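Local coordinates for protein succinate dehydrogenase subunit B (Mycolicibacterium smegmatis MC2 51, PDB 6LUM) that probably passes electrons from succinate oxidation through its three iron-sulfur clusters toward the membrane subunits of the succinate dehydrogenase complex, at residues Y193-F207 / I244-A256. Sequence-based numbering, arbitrary orientation.
Sequences YFGPAAIVNAHRFIF and IQVTQAIQEVKRA. With F3S (Fe3-s4 cluster), chain B; PEV ((1S)-2-{[(2-aminoethoxy)(hydroxy)phosphoryl]oxy}-1-[(palmitoyloxy)methyl]ethyl stearate), chain C.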
ATOM      1  N   TYR J 193      17.867  -0.542 -16.823  1.00 13.11           N
ATOM      2  CA  TYR J 193      16.850  -1.205 -17.618  1.00 13.11           C
ATOM      3  C   TYR J 193      16.457  -2.501 -16.933  1.00 13.11           C
ATOM      4  O   TYR J 193      17.306  -3.214 -16.402  1.00 13.11           O
ATOM      5  CB  TYR J 193      17.398  -1.470 -19.014  1.00 13.11           C
ATOM      6  CG  TYR J 193      16.454  -2.081 -20.010  1.00 13.11           C
ATOM      7  CD1 TYR J 193      15.131  -1.738 -20.048  1.00 13.11           C
ATOM      8  CD2 TYR J 193      16.909  -2.985 -20.932  1.00 13.11           C
ATOM      9  CE1 TYR J 193      14.296  -2.293 -20.963  1.00 13.11           C
ATOM     10  CE2 TYR J 193      16.083  -3.533 -21.842  1.00 13.11           C
ATOM     11  CZ  TYR J 193      14.781  -3.188 -21.855  1.00 13.11           C
ATOM     12  OH  TYR J 193      13.952  -3.751 -22.774  1.00 13.11           O
ATOM     13  N   PHE J 194      15.159  -2.795 -16.912  1.00 11.66           N
ATOM     14  CA  PHE J 194      14.702  -4.052 -16.335  1.00 11.66           C
ATOM     15  C   PHE J 194      15.315  -5.232 -17.067  1.00 11.66           C
ATOM     16  O   PHE J 194      16.084  -6.005 -16.496  1.00 11.66           O
ATOM     17  CB  PHE J 194      13.183  -4.132 -16.387  1.00 11.66           C
ATOM     18  CG  PHE J 194      12.515  -3.556 -15.192  1.00 11.66           C
ATOM     19  CD1 PHE J 194      12.896  -3.931 -13.927  1.00 11.66           C
ATOM     20  CD2 PHE J 194      11.504  -2.636 -15.333  1.00 11.66           C
ATOM     21  CE1 PHE J 194      12.282  -3.397 -12.827  1.00 11.66           C
ATOM     22  CE2 PHE J 194      10.892  -2.103 -14.238  1.00 11.66           C
ATOM     23  CZ  PHE J 194      11.279  -2.484 -12.984  1.00 11.66           C
ATOM     24  N   GLY J 195      14.985  -5.380 -18.335  1.00  2.62           N
ATOM     25  CA  GLY J 195      15.577  -6.400 -19.145  1.00  2.62           C
ATOM     26  C   GLY J 195      14.539  -7.240 -19.834  1.00  2.62           C
ATOM     27  O   GLY J 195      13.374  -7.318 -19.427  1.00  2.62           O
ATOM     28  N   PRO J 196      14.954  -7.895 -20.906  1.00  3.60           N
ATOM     29  CA  PRO J 196      14.040  -8.787 -21.615  1.00  3.60           C
ATOM     30  C   PRO J 196      13.413  -9.846 -20.733  1.00  3.60           C
ATOM     31  O   PRO J 196      12.235 -10.155 -20.904  1.00  3.60           O
ATOM     32  CB  PRO J 196      14.941  -9.401 -22.681  1.00  3.60           C
ATOM     33  CG  PRO J 196      16.044  -8.494 -22.815  1.00  3.60           C
ATOM     34  CD  PRO J 196      16.267  -7.823 -21.546  1.00  3.60           C
ATOM     35  N   ALA J 197      14.158 -10.413 -19.788  1.00  0.69           N
ATOM     36  CA  ALA J 197      13.649 -11.539 -19.017  1.00  0.69           C
ATOM     37  C   ALA J 197      12.611 -11.098 -18.006  1.00  0.69           C
ATOM     38  O   ALA J 197      11.605 -11.783 -17.801  1.00  0.69           O
ATOM     39  CB  ALA J 197      14.791 -12.250 -18.314  1.00  0.69           C
ATOM     40  N   ALA J 198      12.846  -9.968 -17.346  1.00  5.38           N
ATOM     41  CA  ALA J 198      11.836  -9.417 -16.460  1.00  5.38           C
ATOM     42  C   ALA J 198      10.589  -9.040 -17.233  1.00  5.38           C
ATOM     43  O   ALA J 198       9.471  -9.255 -16.763  1.00  5.38           O
ATOM     44  CB  ALA J 198      12.391  -8.209 -15.724  1.00  5.38           C
ATOM     45  N   ILE J 199      10.751  -8.503 -18.440  1.00  4.51           N
ATOM     46  CA  ILE J 199       9.563  -8.142 -19.202  1.00  4.51           C
ATOM     47  C   ILE J 199       8.817  -9.377 -19.691  1.00  4.51           C
ATOM     48  O   ILE J 199       7.591  -9.364 -19.779  1.00  4.51           O
ATOM     49  CB  ILE J 199       9.949  -7.198 -20.348  1.00  4.51           C
ATOM     50  CG1 ILE J 199      10.462  -5.885 -19.763  1.00  4.51           C
ATOM     51  CG2 ILE J 199       8.770  -6.948 -21.233  1.00  4.51           C
ATOM     52  CD1 ILE J 199      11.259  -5.070 -20.704  1.00  4.51           C
ATOM     53  N   VAL J 200       9.517 -10.468 -19.986  1.00  6.19           N
ATOM     54  CA  VAL J 200       8.843 -11.711 -20.358  1.00  6.19           C
ATOM     55  C   VAL J 200       8.046 -12.262 -19.184  1.00  6.19           C
ATOM     56  O   VAL J 200       6.866 -12.621 -19.313  1.00  6.19           O
ATOM     57  CB  VAL J 200       9.866 -12.739 -20.865  1.00  6.19           C
ATOM     58  CG1 VAL J 200       9.310 -14.115 -20.755  1.00  6.19           C
ATOM     59  CG2 VAL J 200      10.208 -12.459 -22.271  1.00  6.19           C
ATOM     60  N   ASN J 201       8.678 -12.345 -18.021  1.00  8.28           N
ATOM     61  CA  ASN J 201       7.994 -12.890 -16.863  1.00  8.28           C
ATOM     62  C   ASN J 201       6.948 -11.950 -16.296  1.00  8.28           C
ATOM     63  O   ASN J 201       6.178 -12.368 -15.433  1.00  8.28           O
ATOM     64  CB  ASN J 201       9.014 -13.253 -15.799  1.00  8.28           C
ATOM     65  CG  ASN J 201       9.813 -14.461 -16.173  1.00  8.28           C
ATOM     66  OD1 ASN J 201       9.375 -15.587 -15.977  1.00  8.28           O
ATOM     67  ND2 ASN J 201      10.981 -14.241 -16.739  1.00  8.28           N
ATOM     68  N   ALA J 202       6.910 -10.696 -16.731  1.00  8.23           N
ATOM     69  CA  ALA J 202       5.787  -9.826 -16.416  1.00  8.23           C
ATOM     70  C   ALA J 202       4.678  -9.912 -17.448  1.00  8.23           C
ATOM     71  O   ALA J 202       3.514  -9.767 -17.092  1.00  8.23           O
ATOM     72  CB  ALA J 202       6.252  -8.379 -16.297  1.00  8.23           C
ATOM     73  N   HIS J 203       5.017 -10.101 -18.721  1.00 11.09           N
ATOM     74  CA  HIS J 203       4.017 -10.399 -19.737  1.00 11.09           C
ATOM     75  C   HIS J 203       3.201 -11.614 -19.343  1.00 11.09           C
ATOM     76  O   HIS J 203       1.973 -11.631 -19.498  1.00 11.09           O
ATOM     77  CB  HIS J 203       4.726 -10.618 -21.071  1.00 11.09           C
ATOM     78  CG  HIS J 203       3.852 -11.118 -22.176  1.00 11.09           C
ATOM     79  ND1 HIS J 203       3.522 -12.444 -22.321  1.00 11.09           N
ATOM     80  CD2 HIS J 203       3.298 -10.479 -23.229  1.00 11.09           C
ATOM     81  CE1 HIS J 203       2.774 -12.596 -23.397  1.00 11.09           C
ATOM     82  NE2 HIS J 203       2.625 -11.418 -23.967  1.00 11.09           N
ATOM     83  N   ARG J 204       3.871 -12.628 -18.799  1.00 12.87           N
ATOM     84  CA  ARG J 204       3.190 -13.848 -18.377  1.00 12.87           C
ATOM     85  C   ARG J 204       2.045 -13.556 -17.415  1.00 12.87           C
ATOM     86  O   ARG J 204       1.004 -14.216 -17.461  1.00 12.87           O
ATOM     87  CB  ARG J 204       4.201 -14.798 -17.733  1.00 12.87           C
ATOM     88  CG  ARG J 204       3.676 -16.177 -17.432  1.00 12.87           C
ATOM     89  CD  ARG J 204       3.061 -16.226 -16.058  1.00 12.87           C
ATOM     90  NE  ARG J 204       2.483 -17.518 -15.745  1.00 12.87           N
ATOM     91  CZ  ARG J 204       1.534 -17.687 -14.839  1.00 12.87           C
ATOM     92  NH1 ARG J 204       1.043 -16.649 -14.204  1.00 12.87           N
ATOM     93  NH2 ARG J 204       1.049 -18.885 -14.598  1.00 12.87           N
ATOM     94  N   PHE J 205       2.220 -12.585 -16.524  1.00 13.23           N
ATOM     95  CA  PHE J 205       1.226 -12.281 -15.502  1.00 13.23           C
ATOM     96  C   PHE J 205       0.284 -11.162 -15.898  1.00 13.23           C
ATOM     97  O   PHE J 205      -0.826 -11.081 -15.370  1.00 13.23           O
ATOM     98  CB  PHE J 205       1.905 -11.883 -14.198  1.00 13.23           C
ATOM     99  CG  PHE J 205       2.512 -13.021 -13.476  1.00 13.23           C
ATOM    100  CD1 PHE J 205       1.726 -13.905 -12.781  1.00 13.23           C
ATOM    101  CD2 PHE J 205       3.868 -13.212 -13.492  1.00 13.23           C
ATOM    102  CE1 PHE J 205       2.285 -14.952 -12.122  1.00 13.23           C
ATOM    103  CE2 PHE J 205       4.422 -14.265 -12.843  1.00 13.23           C
ATOM    104  CZ  PHE J 205       3.629 -15.131 -12.156  1.00 13.23           C
ATOM    105  N   ILE J 206       0.711 -10.275 -16.784  1.00 12.07           N
ATOM    106  CA  ILE J 206      -0.175  -9.229 -17.262  1.00 12.07           C
ATOM    107  C   ILE J 206      -1.244  -9.823 -18.159  1.00 12.07           C
ATOM    108  O   ILE J 206      -2.405  -9.405 -18.121  1.00 12.07           O
ATOM    109  CB  ILE J 206       0.639  -8.139 -17.976  1.00 12.07           C
ATOM    110  CG1 ILE J 206       1.338  -7.257 -16.951  1.00 12.07           C
ATOM    111  CG2 ILE J 206      -0.236  -7.315 -18.858  1.00 12.07           C
ATOM    112  CD1 ILE J 206       2.461  -6.475 -17.516  1.00 12.07           C
ATOM    113  N   PHE J 207      -0.892 -10.825 -18.957  1.00 14.84           N
ATOM    114  CA  PHE J 207      -1.866 -11.427 -19.854  1.00 14.84           C
ATOM    115  C   PHE J 207      -2.460 -12.708 -19.290  1.00 14.84           C
ATOM    116  O   PHE J 207      -2.847 -13.600 -20.045  1.00 14.84           O
ATOM    117  CB  PHE J 207      -1.239 -11.651 -21.222  1.00 14.84           C
ATOM    118  CG  PHE J 207      -1.026 -10.379 -21.976  1.00 14.84           C
ATOM    119  CD1 PHE J 207       0.035  -9.553 -21.682  1.00 14.84           C
ATOM    120  CD2 PHE J 207      -1.910  -9.981 -22.942  1.00 14.84           C
ATOM    121  CE1 PHE J 207       0.218  -8.384 -22.352  1.00 14.84           C
ATOM    122  CE2 PHE J 207      -1.722  -8.810 -23.611  1.00 14.84           C
ATOM    123  CZ  PHE J 207      -0.659  -8.017 -23.316  1.00 14.84           C
ATOM    124  N   ILE J 244      11.547 -18.074 -27.389  1.00  9.98           N
ATOM    125  CA  ILE J 244      10.382 -17.484 -26.748  1.00  9.98           C
ATOM    126  C   ILE J 244       9.798 -16.284 -27.493  1.00  9.98           C
ATOM    127  O   ILE J 244       8.620 -15.964 -27.280  1.00  9.98           O
ATOM    128  CB  ILE J 244      10.700 -17.128 -25.279  1.00  9.98           C
ATOM    129  CG1 ILE J 244      10.459 -18.335 -24.389  1.00  9.98           C
ATOM    130  CG2 ILE J 244       9.893 -15.968 -24.755  1.00  9.98           C
ATOM    131  CD1 ILE J 244      10.582 -18.037 -22.962  1.00  9.98           C
ATOM    132  N   GLN J 245      10.534 -15.682 -28.429  1.00  8.90           N
ATOM    133  CA  GLN J 245      10.089 -14.450 -29.086  1.00  8.90           C
ATOM    134  C   GLN J 245      10.029 -13.325 -28.069  1.00  8.90           C
ATOM    135  O   GLN J 245       8.977 -12.717 -27.838  1.00  8.90           O
ATOM    136  CB  GLN J 245       8.735 -14.618 -29.772  1.00  8.90           C
ATOM    137  CG  GLN J 245       8.598 -15.871 -30.584  1.00  8.90           C
ATOM    138  CD  GLN J 245       9.503 -15.876 -31.780  1.00  8.90           C
ATOM    139  OE1 GLN J 245      10.064 -16.902 -32.145  1.00  8.90           O
ATOM    140  NE2 GLN J 245       9.655 -14.725 -32.401  1.00  8.90           N
ATOM    141  N   VAL J 246      11.178 -13.064 -27.455  1.00  4.99           N
ATOM    142  CA  VAL J 246      11.260 -12.131 -26.344  1.00  4.99           C
ATOM    143  C   VAL J 246      10.840 -10.741 -26.783  1.00  4.99           C
ATOM    144  O   VAL J 246      10.130 -10.031 -26.064  1.00  4.99           O
ATOM    145  CB  VAL J 246      12.685 -12.144 -25.773  1.00  4.99           C
ATOM    146  CG1 VAL J 246      12.727 -11.466 -24.462  1.00  4.99           C
ATOM    147  CG2 VAL J 246      13.184 -13.549 -25.652  1.00  4.99           C
ATOM    148  N   THR J 247      11.255 -10.329 -27.969  1.00  9.85           N
ATOM    149  CA  THR J 247      10.941  -8.981 -28.405  1.00  9.85           C
ATOM    150  C   THR J 247       9.500  -8.830 -28.850  1.00  9.85           C
ATOM    151  O   THR J 247       8.960  -7.731 -28.774  1.00  9.85           O
ATOM    152  CB  THR J 247      11.860  -8.578 -29.533  1.00  9.85           C
ATOM    153  OG1 THR J 247      11.642  -7.203 -29.846  1.00  9.85           O
ATOM    154  CG2 THR J 247      11.522  -9.394 -30.699  1.00  9.85           C
ATOM    155  N   GLN J 248       8.849  -9.900 -29.285  1.00 24.51           N
ATOM    156  CA  GLN J 248       7.422  -9.811 -29.534  1.00 24.51           C
ATOM    157  C   GLN J 248       6.638  -9.758 -28.236  1.00 24.51           C
ATOM    158  O   GLN J 248       5.597  -9.105 -28.175  1.00 24.51           O
ATOM    159  CB  GLN J 248       6.973 -10.979 -30.379  1.00 24.51           C
ATOM    160  CG  GLN J 248       5.521 -10.986 -30.659  1.00 24.51           C
ATOM    161  CD  GLN J 248       5.158 -12.124 -31.544  1.00 24.51           C
ATOM    162  OE1 GLN J 248       5.932 -12.515 -32.409  1.00 24.51           O
ATOM    163  NE2 GLN J 248       3.983 -12.687 -31.331  1.00 24.51           N
ATOM    164  N   ALA J 249       7.119 -10.417 -27.185  1.00  7.78           N
ATOM    165  CA  ALA J 249       6.517 -10.201 -25.874  1.00  7.78           C
ATOM    166  C   ALA J 249       6.648  -8.748 -25.444  1.00  7.78           C
ATOM    167  O   ALA J 249       5.695  -8.149 -24.928  1.00  7.78           O
ATOM    168  CB  ALA J 249       7.168 -11.116 -24.847  1.00  7.78           C
ATOM    169  N   ILE J 250       7.823  -8.162 -25.658  1.00  8.55           N
ATOM    170  CA  ILE J 250       8.028  -6.752 -25.332  1.00  8.55           C
ATOM    171  C   ILE J 250       7.113  -5.870 -26.167  1.00  8.55           C
ATOM    172  O   ILE J 250       6.575  -4.872 -25.680  1.00  8.55           O
ATOM    173  CB  ILE J 250       9.505  -6.371 -25.517  1.00  8.55           C
ATOM    174  CG1 ILE J 250      10.369  -7.193 -24.575  1.00  8.55           C
ATOM    175  CG2 ILE J 250       9.708  -4.920 -25.239  1.00  8.55           C
ATOM    176  CD1 ILE J 250      11.790  -7.075 -24.828  1.00  8.55           C
ATOM    177  N   GLN J 251       6.911  -6.227 -27.433  1.00  9.80           N
ATOM    178  CA  GLN J 251       6.027  -5.448 -28.289  1.00  9.80           C
ATOM    179  C   GLN J 251       4.591  -5.516 -27.804  1.00  9.80           C
ATOM    180  O   GLN J 251       3.871  -4.519 -27.834  1.00  9.80           O
ATOM    181  CB  GLN J 251       6.107  -5.935 -29.727  1.00  9.80           C
ATOM    182  CG  GLN J 251       5.296  -5.088 -30.654  1.00  9.80           C
ATOM    183  CD  GLN J 251       4.509  -5.877 -31.659  1.00  9.80           C
ATOM    184  OE1 GLN J 251       3.935  -6.908 -31.342  1.00  9.80           O
ATOM    185  NE2 GLN J 251       4.464  -5.386 -32.882  1.00  9.80           N
ATOM    186  N   GLU J 252       4.143  -6.695 -27.377  1.00  7.59           N
ATOM    187  CA  GLU J 252       2.782  -6.815 -26.877  1.00  7.59           C
ATOM    188  C   GLU J 252       2.583  -6.016 -25.606  1.00  7.59           C
ATOM    189  O   GLU J 252       1.510  -5.448 -25.398  1.00  7.59           O
ATOM    190  CB  GLU J 252       2.435  -8.271 -26.640  1.00  7.59           C
ATOM    191  CG  GLU J 252       2.446  -9.092 -27.890  1.00  7.59           C
ATOM    192  CD  GLU J 252       1.877 -10.468 -27.674  1.00  7.59           C
ATOM    193  OE1 GLU J 252       1.127 -10.647 -26.697  1.00  7.59           O
ATOM    194  OE2 GLU J 252       2.172 -11.374 -28.477  1.00  7.59           O
ATOM    195  N   VAL J 253       3.597  -5.938 -24.750  1.00  6.07           N
ATOM    196  CA  VAL J 253       3.465  -5.078 -23.577  1.00  6.07           C
ATOM    197  C   VAL J 253       3.421  -3.608 -23.986  1.00  6.07           C
ATOM    198  O   VAL J 253       2.652  -2.813 -23.432  1.00  6.07           O
ATOM    199  CB  VAL J 253       4.592  -5.354 -22.574  1.00  6.07           C
ATOM    200  CG1 VAL J 253       4.498  -4.399 -21.427  1.00  6.07           C
ATOM    201  CG2 VAL J 253       4.504  -6.767 -22.076  1.00  6.07           C
ATOM    202  N   LYS J 254       4.230  -3.221 -24.972  1.00  7.21           N
ATOM    203  CA  LYS J 254       4.186  -1.847 -25.465  1.00  7.21           C
ATOM    204  C   LYS J 254       2.817  -1.500 -26.020  1.00  7.21           C
ATOM    205  O   LYS J 254       2.300  -0.408 -25.780  1.00  7.21           O
ATOM    206  CB  LYS J 254       5.238  -1.641 -26.545  1.00  7.21           C
ATOM    207  CG  LYS J 254       6.566  -1.168 -26.055  1.00  7.21           C
ATOM    208  CD  LYS J 254       7.597  -1.467 -27.090  1.00  7.21           C
ATOM    209  CE  LYS J 254       8.906  -0.844 -26.760  1.00  7.21           C
ATOM    210  NZ  LYS J 254       9.858  -1.133 -27.841  1.00  7.21           N
ATOM    211  N   ARG J 255       2.220  -2.405 -26.785  1.00 11.65           N
ATOM    212  CA  ARG J 255       0.923  -2.121 -27.379  1.00 11.65           C
ATOM    213  C   ARG J 255      -0.186  -2.148 -26.343  1.00 11.65           C
ATOM    214  O   ARG J 255      -1.166  -1.418 -26.477  1.00 11.65           O
ATOM    215  CB  ARG J 255       0.638  -3.104 -28.499  1.00 11.65           C
ATOM    216  CG  ARG J 255       1.407  -2.787 -29.739  1.00 11.65           C
ATOM    217  CD  ARG J 255       1.449  -3.950 -30.662  1.00 11.65           C
ATOM    218  NE  ARG J 255       0.116  -4.382 -31.031  1.00 11.65           N
ATOM    219  CZ  ARG J 255      -0.557  -3.896 -32.061  1.00 11.65           C
ATOM    220  NH1 ARG J 255      -0.019  -2.962 -32.816  1.00 11.65           N
ATOM    221  NH2 ARG J 255      -1.769  -4.344 -32.331  1.00 11.65           N
ATOM    222  N   ALA J 256      -0.054  -2.968 -25.303  1.00  7.56           N
ATOM    223  CA  ALA J 256      -0.989  -2.903 -24.193  1.00  7.56           C
ATOM    224  C   ALA J 256      -0.872  -1.606 -23.420  1.00  7.56           C
ATOM    225  O   ALA J 256      -1.830  -1.208 -22.762  1.00  7.56           O
ATOM    226  CB  ALA J 256      -0.765  -4.074 -23.248  1.00  7.56           C
TER
HETATM  227 FE1  F3S B 303      17.585  -5.453 -25.923  1.00 29.30          FE
HETATM  228 FE3  F3S B 303      14.972  -4.619 -27.234  1.00 29.30          FE
HETATM  229 FE4  F3S B 303      15.800  -7.518 -27.222  1.00 29.30          FE
HETATM  230  S1  F3S B 303      16.745  -3.515 -26.515  1.00 29.30           S
HETATM  231  S2  F3S B 303      17.936  -7.466 -26.714  1.00 29.30           S
HETATM  232  S3  F3S B 303      15.499  -6.032 -25.661  1.00 29.30           S
HETATM  233  S4  F3S B 303      14.361  -6.364 -28.424  1.00 29.30           S
HETATM  234  C43 PEV C 304       8.672   5.173 -48.932  1.00 29.66           C
HETATM  235  C42 PEV C 304       7.696   6.036 -48.135  1.00 29.66           C
HETATM  236  C41 PEV C 304       6.810   5.216 -47.199  1.00 29.66           C
HETATM  237  C40 PEV C 304       6.198   6.059 -46.086  1.00 29.66           C
HETATM  238  C39 PEV C 304       5.010   5.362 -45.438  1.00 29.66           C
HETATM  239  C38 PEV C 304       5.167   5.208 -43.932  1.00 29.66           C
HETATM  240  C37 PEV C 304       3.885   4.694 -43.279  1.00 29.66           C
HETATM  241  C36 PEV C 304       4.006   3.251 -42.806  1.00 29.66           C
HETATM  242  C35 PEV C 304       3.718   3.102 -41.315  1.00 29.66           C
HETATM  243  C34 PEV C 304       2.228   3.005 -41.021  1.00 29.66           C
HETATM  244  C33 PEV C 304       1.937   2.089 -39.840  1.00 29.66           C
HETATM  245  C32 PEV C 304       0.459   1.744 -39.736  1.00 29.66           C
HETATM  246  C31 PEV C 304       0.257   0.290 -39.339  1.00 29.66           C
HETATM  247  O31 PEV C 304       1.113  -0.482 -39.596  1.00 29.66           O
HETATM  248  O2  PEV C 304      -0.899  -0.090 -38.649  1.00 29.66           O
HETATM  249  C2  PEV C 304      -1.743  -1.075 -39.179  1.00 29.66           C
HETATM  250  C1  PEV C 304      -1.627  -2.319 -38.312  1.00 29.66           C
HETATM  251  O3P PEV C 304      -2.863  -2.599 -37.730  1.00 29.66           O
HETATM  252  P   PEV C 304      -2.840  -3.616 -36.446  1.00 29.66           P
HETATM  253  O1P PEV C 304      -1.857  -3.081 -35.449  1.00 29.66           O
HETATM  254  O2P PEV C 304      -2.407  -4.977 -36.913  1.00 29.66           O
HETATM  255  O4P PEV C 304      -4.314  -3.699 -35.729  1.00 29.66           O
HETATM  256  C4  PEV C 304      -5.251  -4.613 -36.218  1.00 29.66           C
HETATM  257  C5  PEV C 304      -6.315  -4.828 -35.145  1.00 29.66           C
HETATM  258  N6  PEV C 304      -7.576  -5.195 -35.756  1.00 29.66           N
HETATM  259  C3  PEV C 304      -1.420  -1.460 -40.617  1.00 29.66           C
HETATM  260  O3  PEV C 304      -1.523  -2.849 -40.708  1.00 29.66           O
HETATM  261  C11 PEV C 304      -0.997  -3.403 -41.879  1.00 29.66           C
HETATM  262  O11 PEV C 304      -1.566  -4.286 -42.425  1.00 29.66           O
HETATM  263  C12 PEV C 304       0.312  -2.883 -42.460  1.00 29.66           C
HETATM  264  C13 PEV C 304       0.789  -3.758 -43.614  1.00 29.66           C
HETATM  265  C14 PEV C 304       2.215  -3.419 -44.025  1.00 29.66           C
HETATM  266  C15 PEV C 304       2.477  -1.921 -43.947  1.00 29.66           C
HETATM  267  C16 PEV C 304       2.760  -1.331 -45.323  1.00 29.66           C
HETATM  268  C17 PEV C 304       3.282   0.096 -45.244  1.00 29.66           C
HETATM  269  C18 PEV C 304       4.705   0.183 -45.777  1.00 29.66           C
HETATM  270  C19 PEV C 304       5.131   1.619 -46.052  1.00 29.66           C
HETATM  271  C20 PEV C 304       5.875   1.731 -47.375  1.00 29.66           C
HETATM  272  C21 PEV C 304       7.274   1.134 -47.294  1.00 29.66           C
HETATM  273  C22 PEV C 304       8.143   1.554 -48.473  1.00 29.66           C
HETATM  274  C23 PEV C 304       9.616   1.636 -48.093  1.00 29.66           C
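His203 and Glu252 supply the polar bond in an otherwise apolar helix-helix packing within the dicluster ferredoxin-like part of the subunit, where helices 196-206 and 246-256 cross at 59° with their axes 9.1 Å apart. His203 NE2 donates to Glu252 OE1 over 3.2 Å, almost straight and in the ring plane, yet it meets the carboxylate from above that group's plane. With CG anti to the backbone N (chi1 172°), the imidazole reaches across to the second helix, where Ala249 CB lies over one ring face toward the rim; Phe207 CD1, from its own segment, covers the opposite face, also toward the rim. Val253 CG2 packs at its edge, 4.0 Å from His203 CB. A leucine in place of His203 would probably leave Glu252 OE1 without its donor here and Phe207 and Ala249 without the flat ring between them. The other ring nitrogen, ND1, is hydrogen-bonded to Thr171 OG1, so that bonds at both nitrogens probably hold the ring's rotation.

Nearer the helix starts the contact turns aliphatic. Val246 CG1 touches both Pro196 CB and Val200 CG2, each at 3.5 Å, and Ile199 crosses Ile250 at about a right angle. This end helps to line the Fe3-S4 pocket: Tyr193, Pro196, Thr247 and Ile250 all belong to it. Farther along, Phe207 CZ rests 3.9 Å from Ala256 CB, beside subunit D, whose Asp23 forms a salt bridge with Arg255. The same guanidinium meets the phospholipid headgroup edge-on, its NH1 donating to phosphate O1P at 3.2 Å.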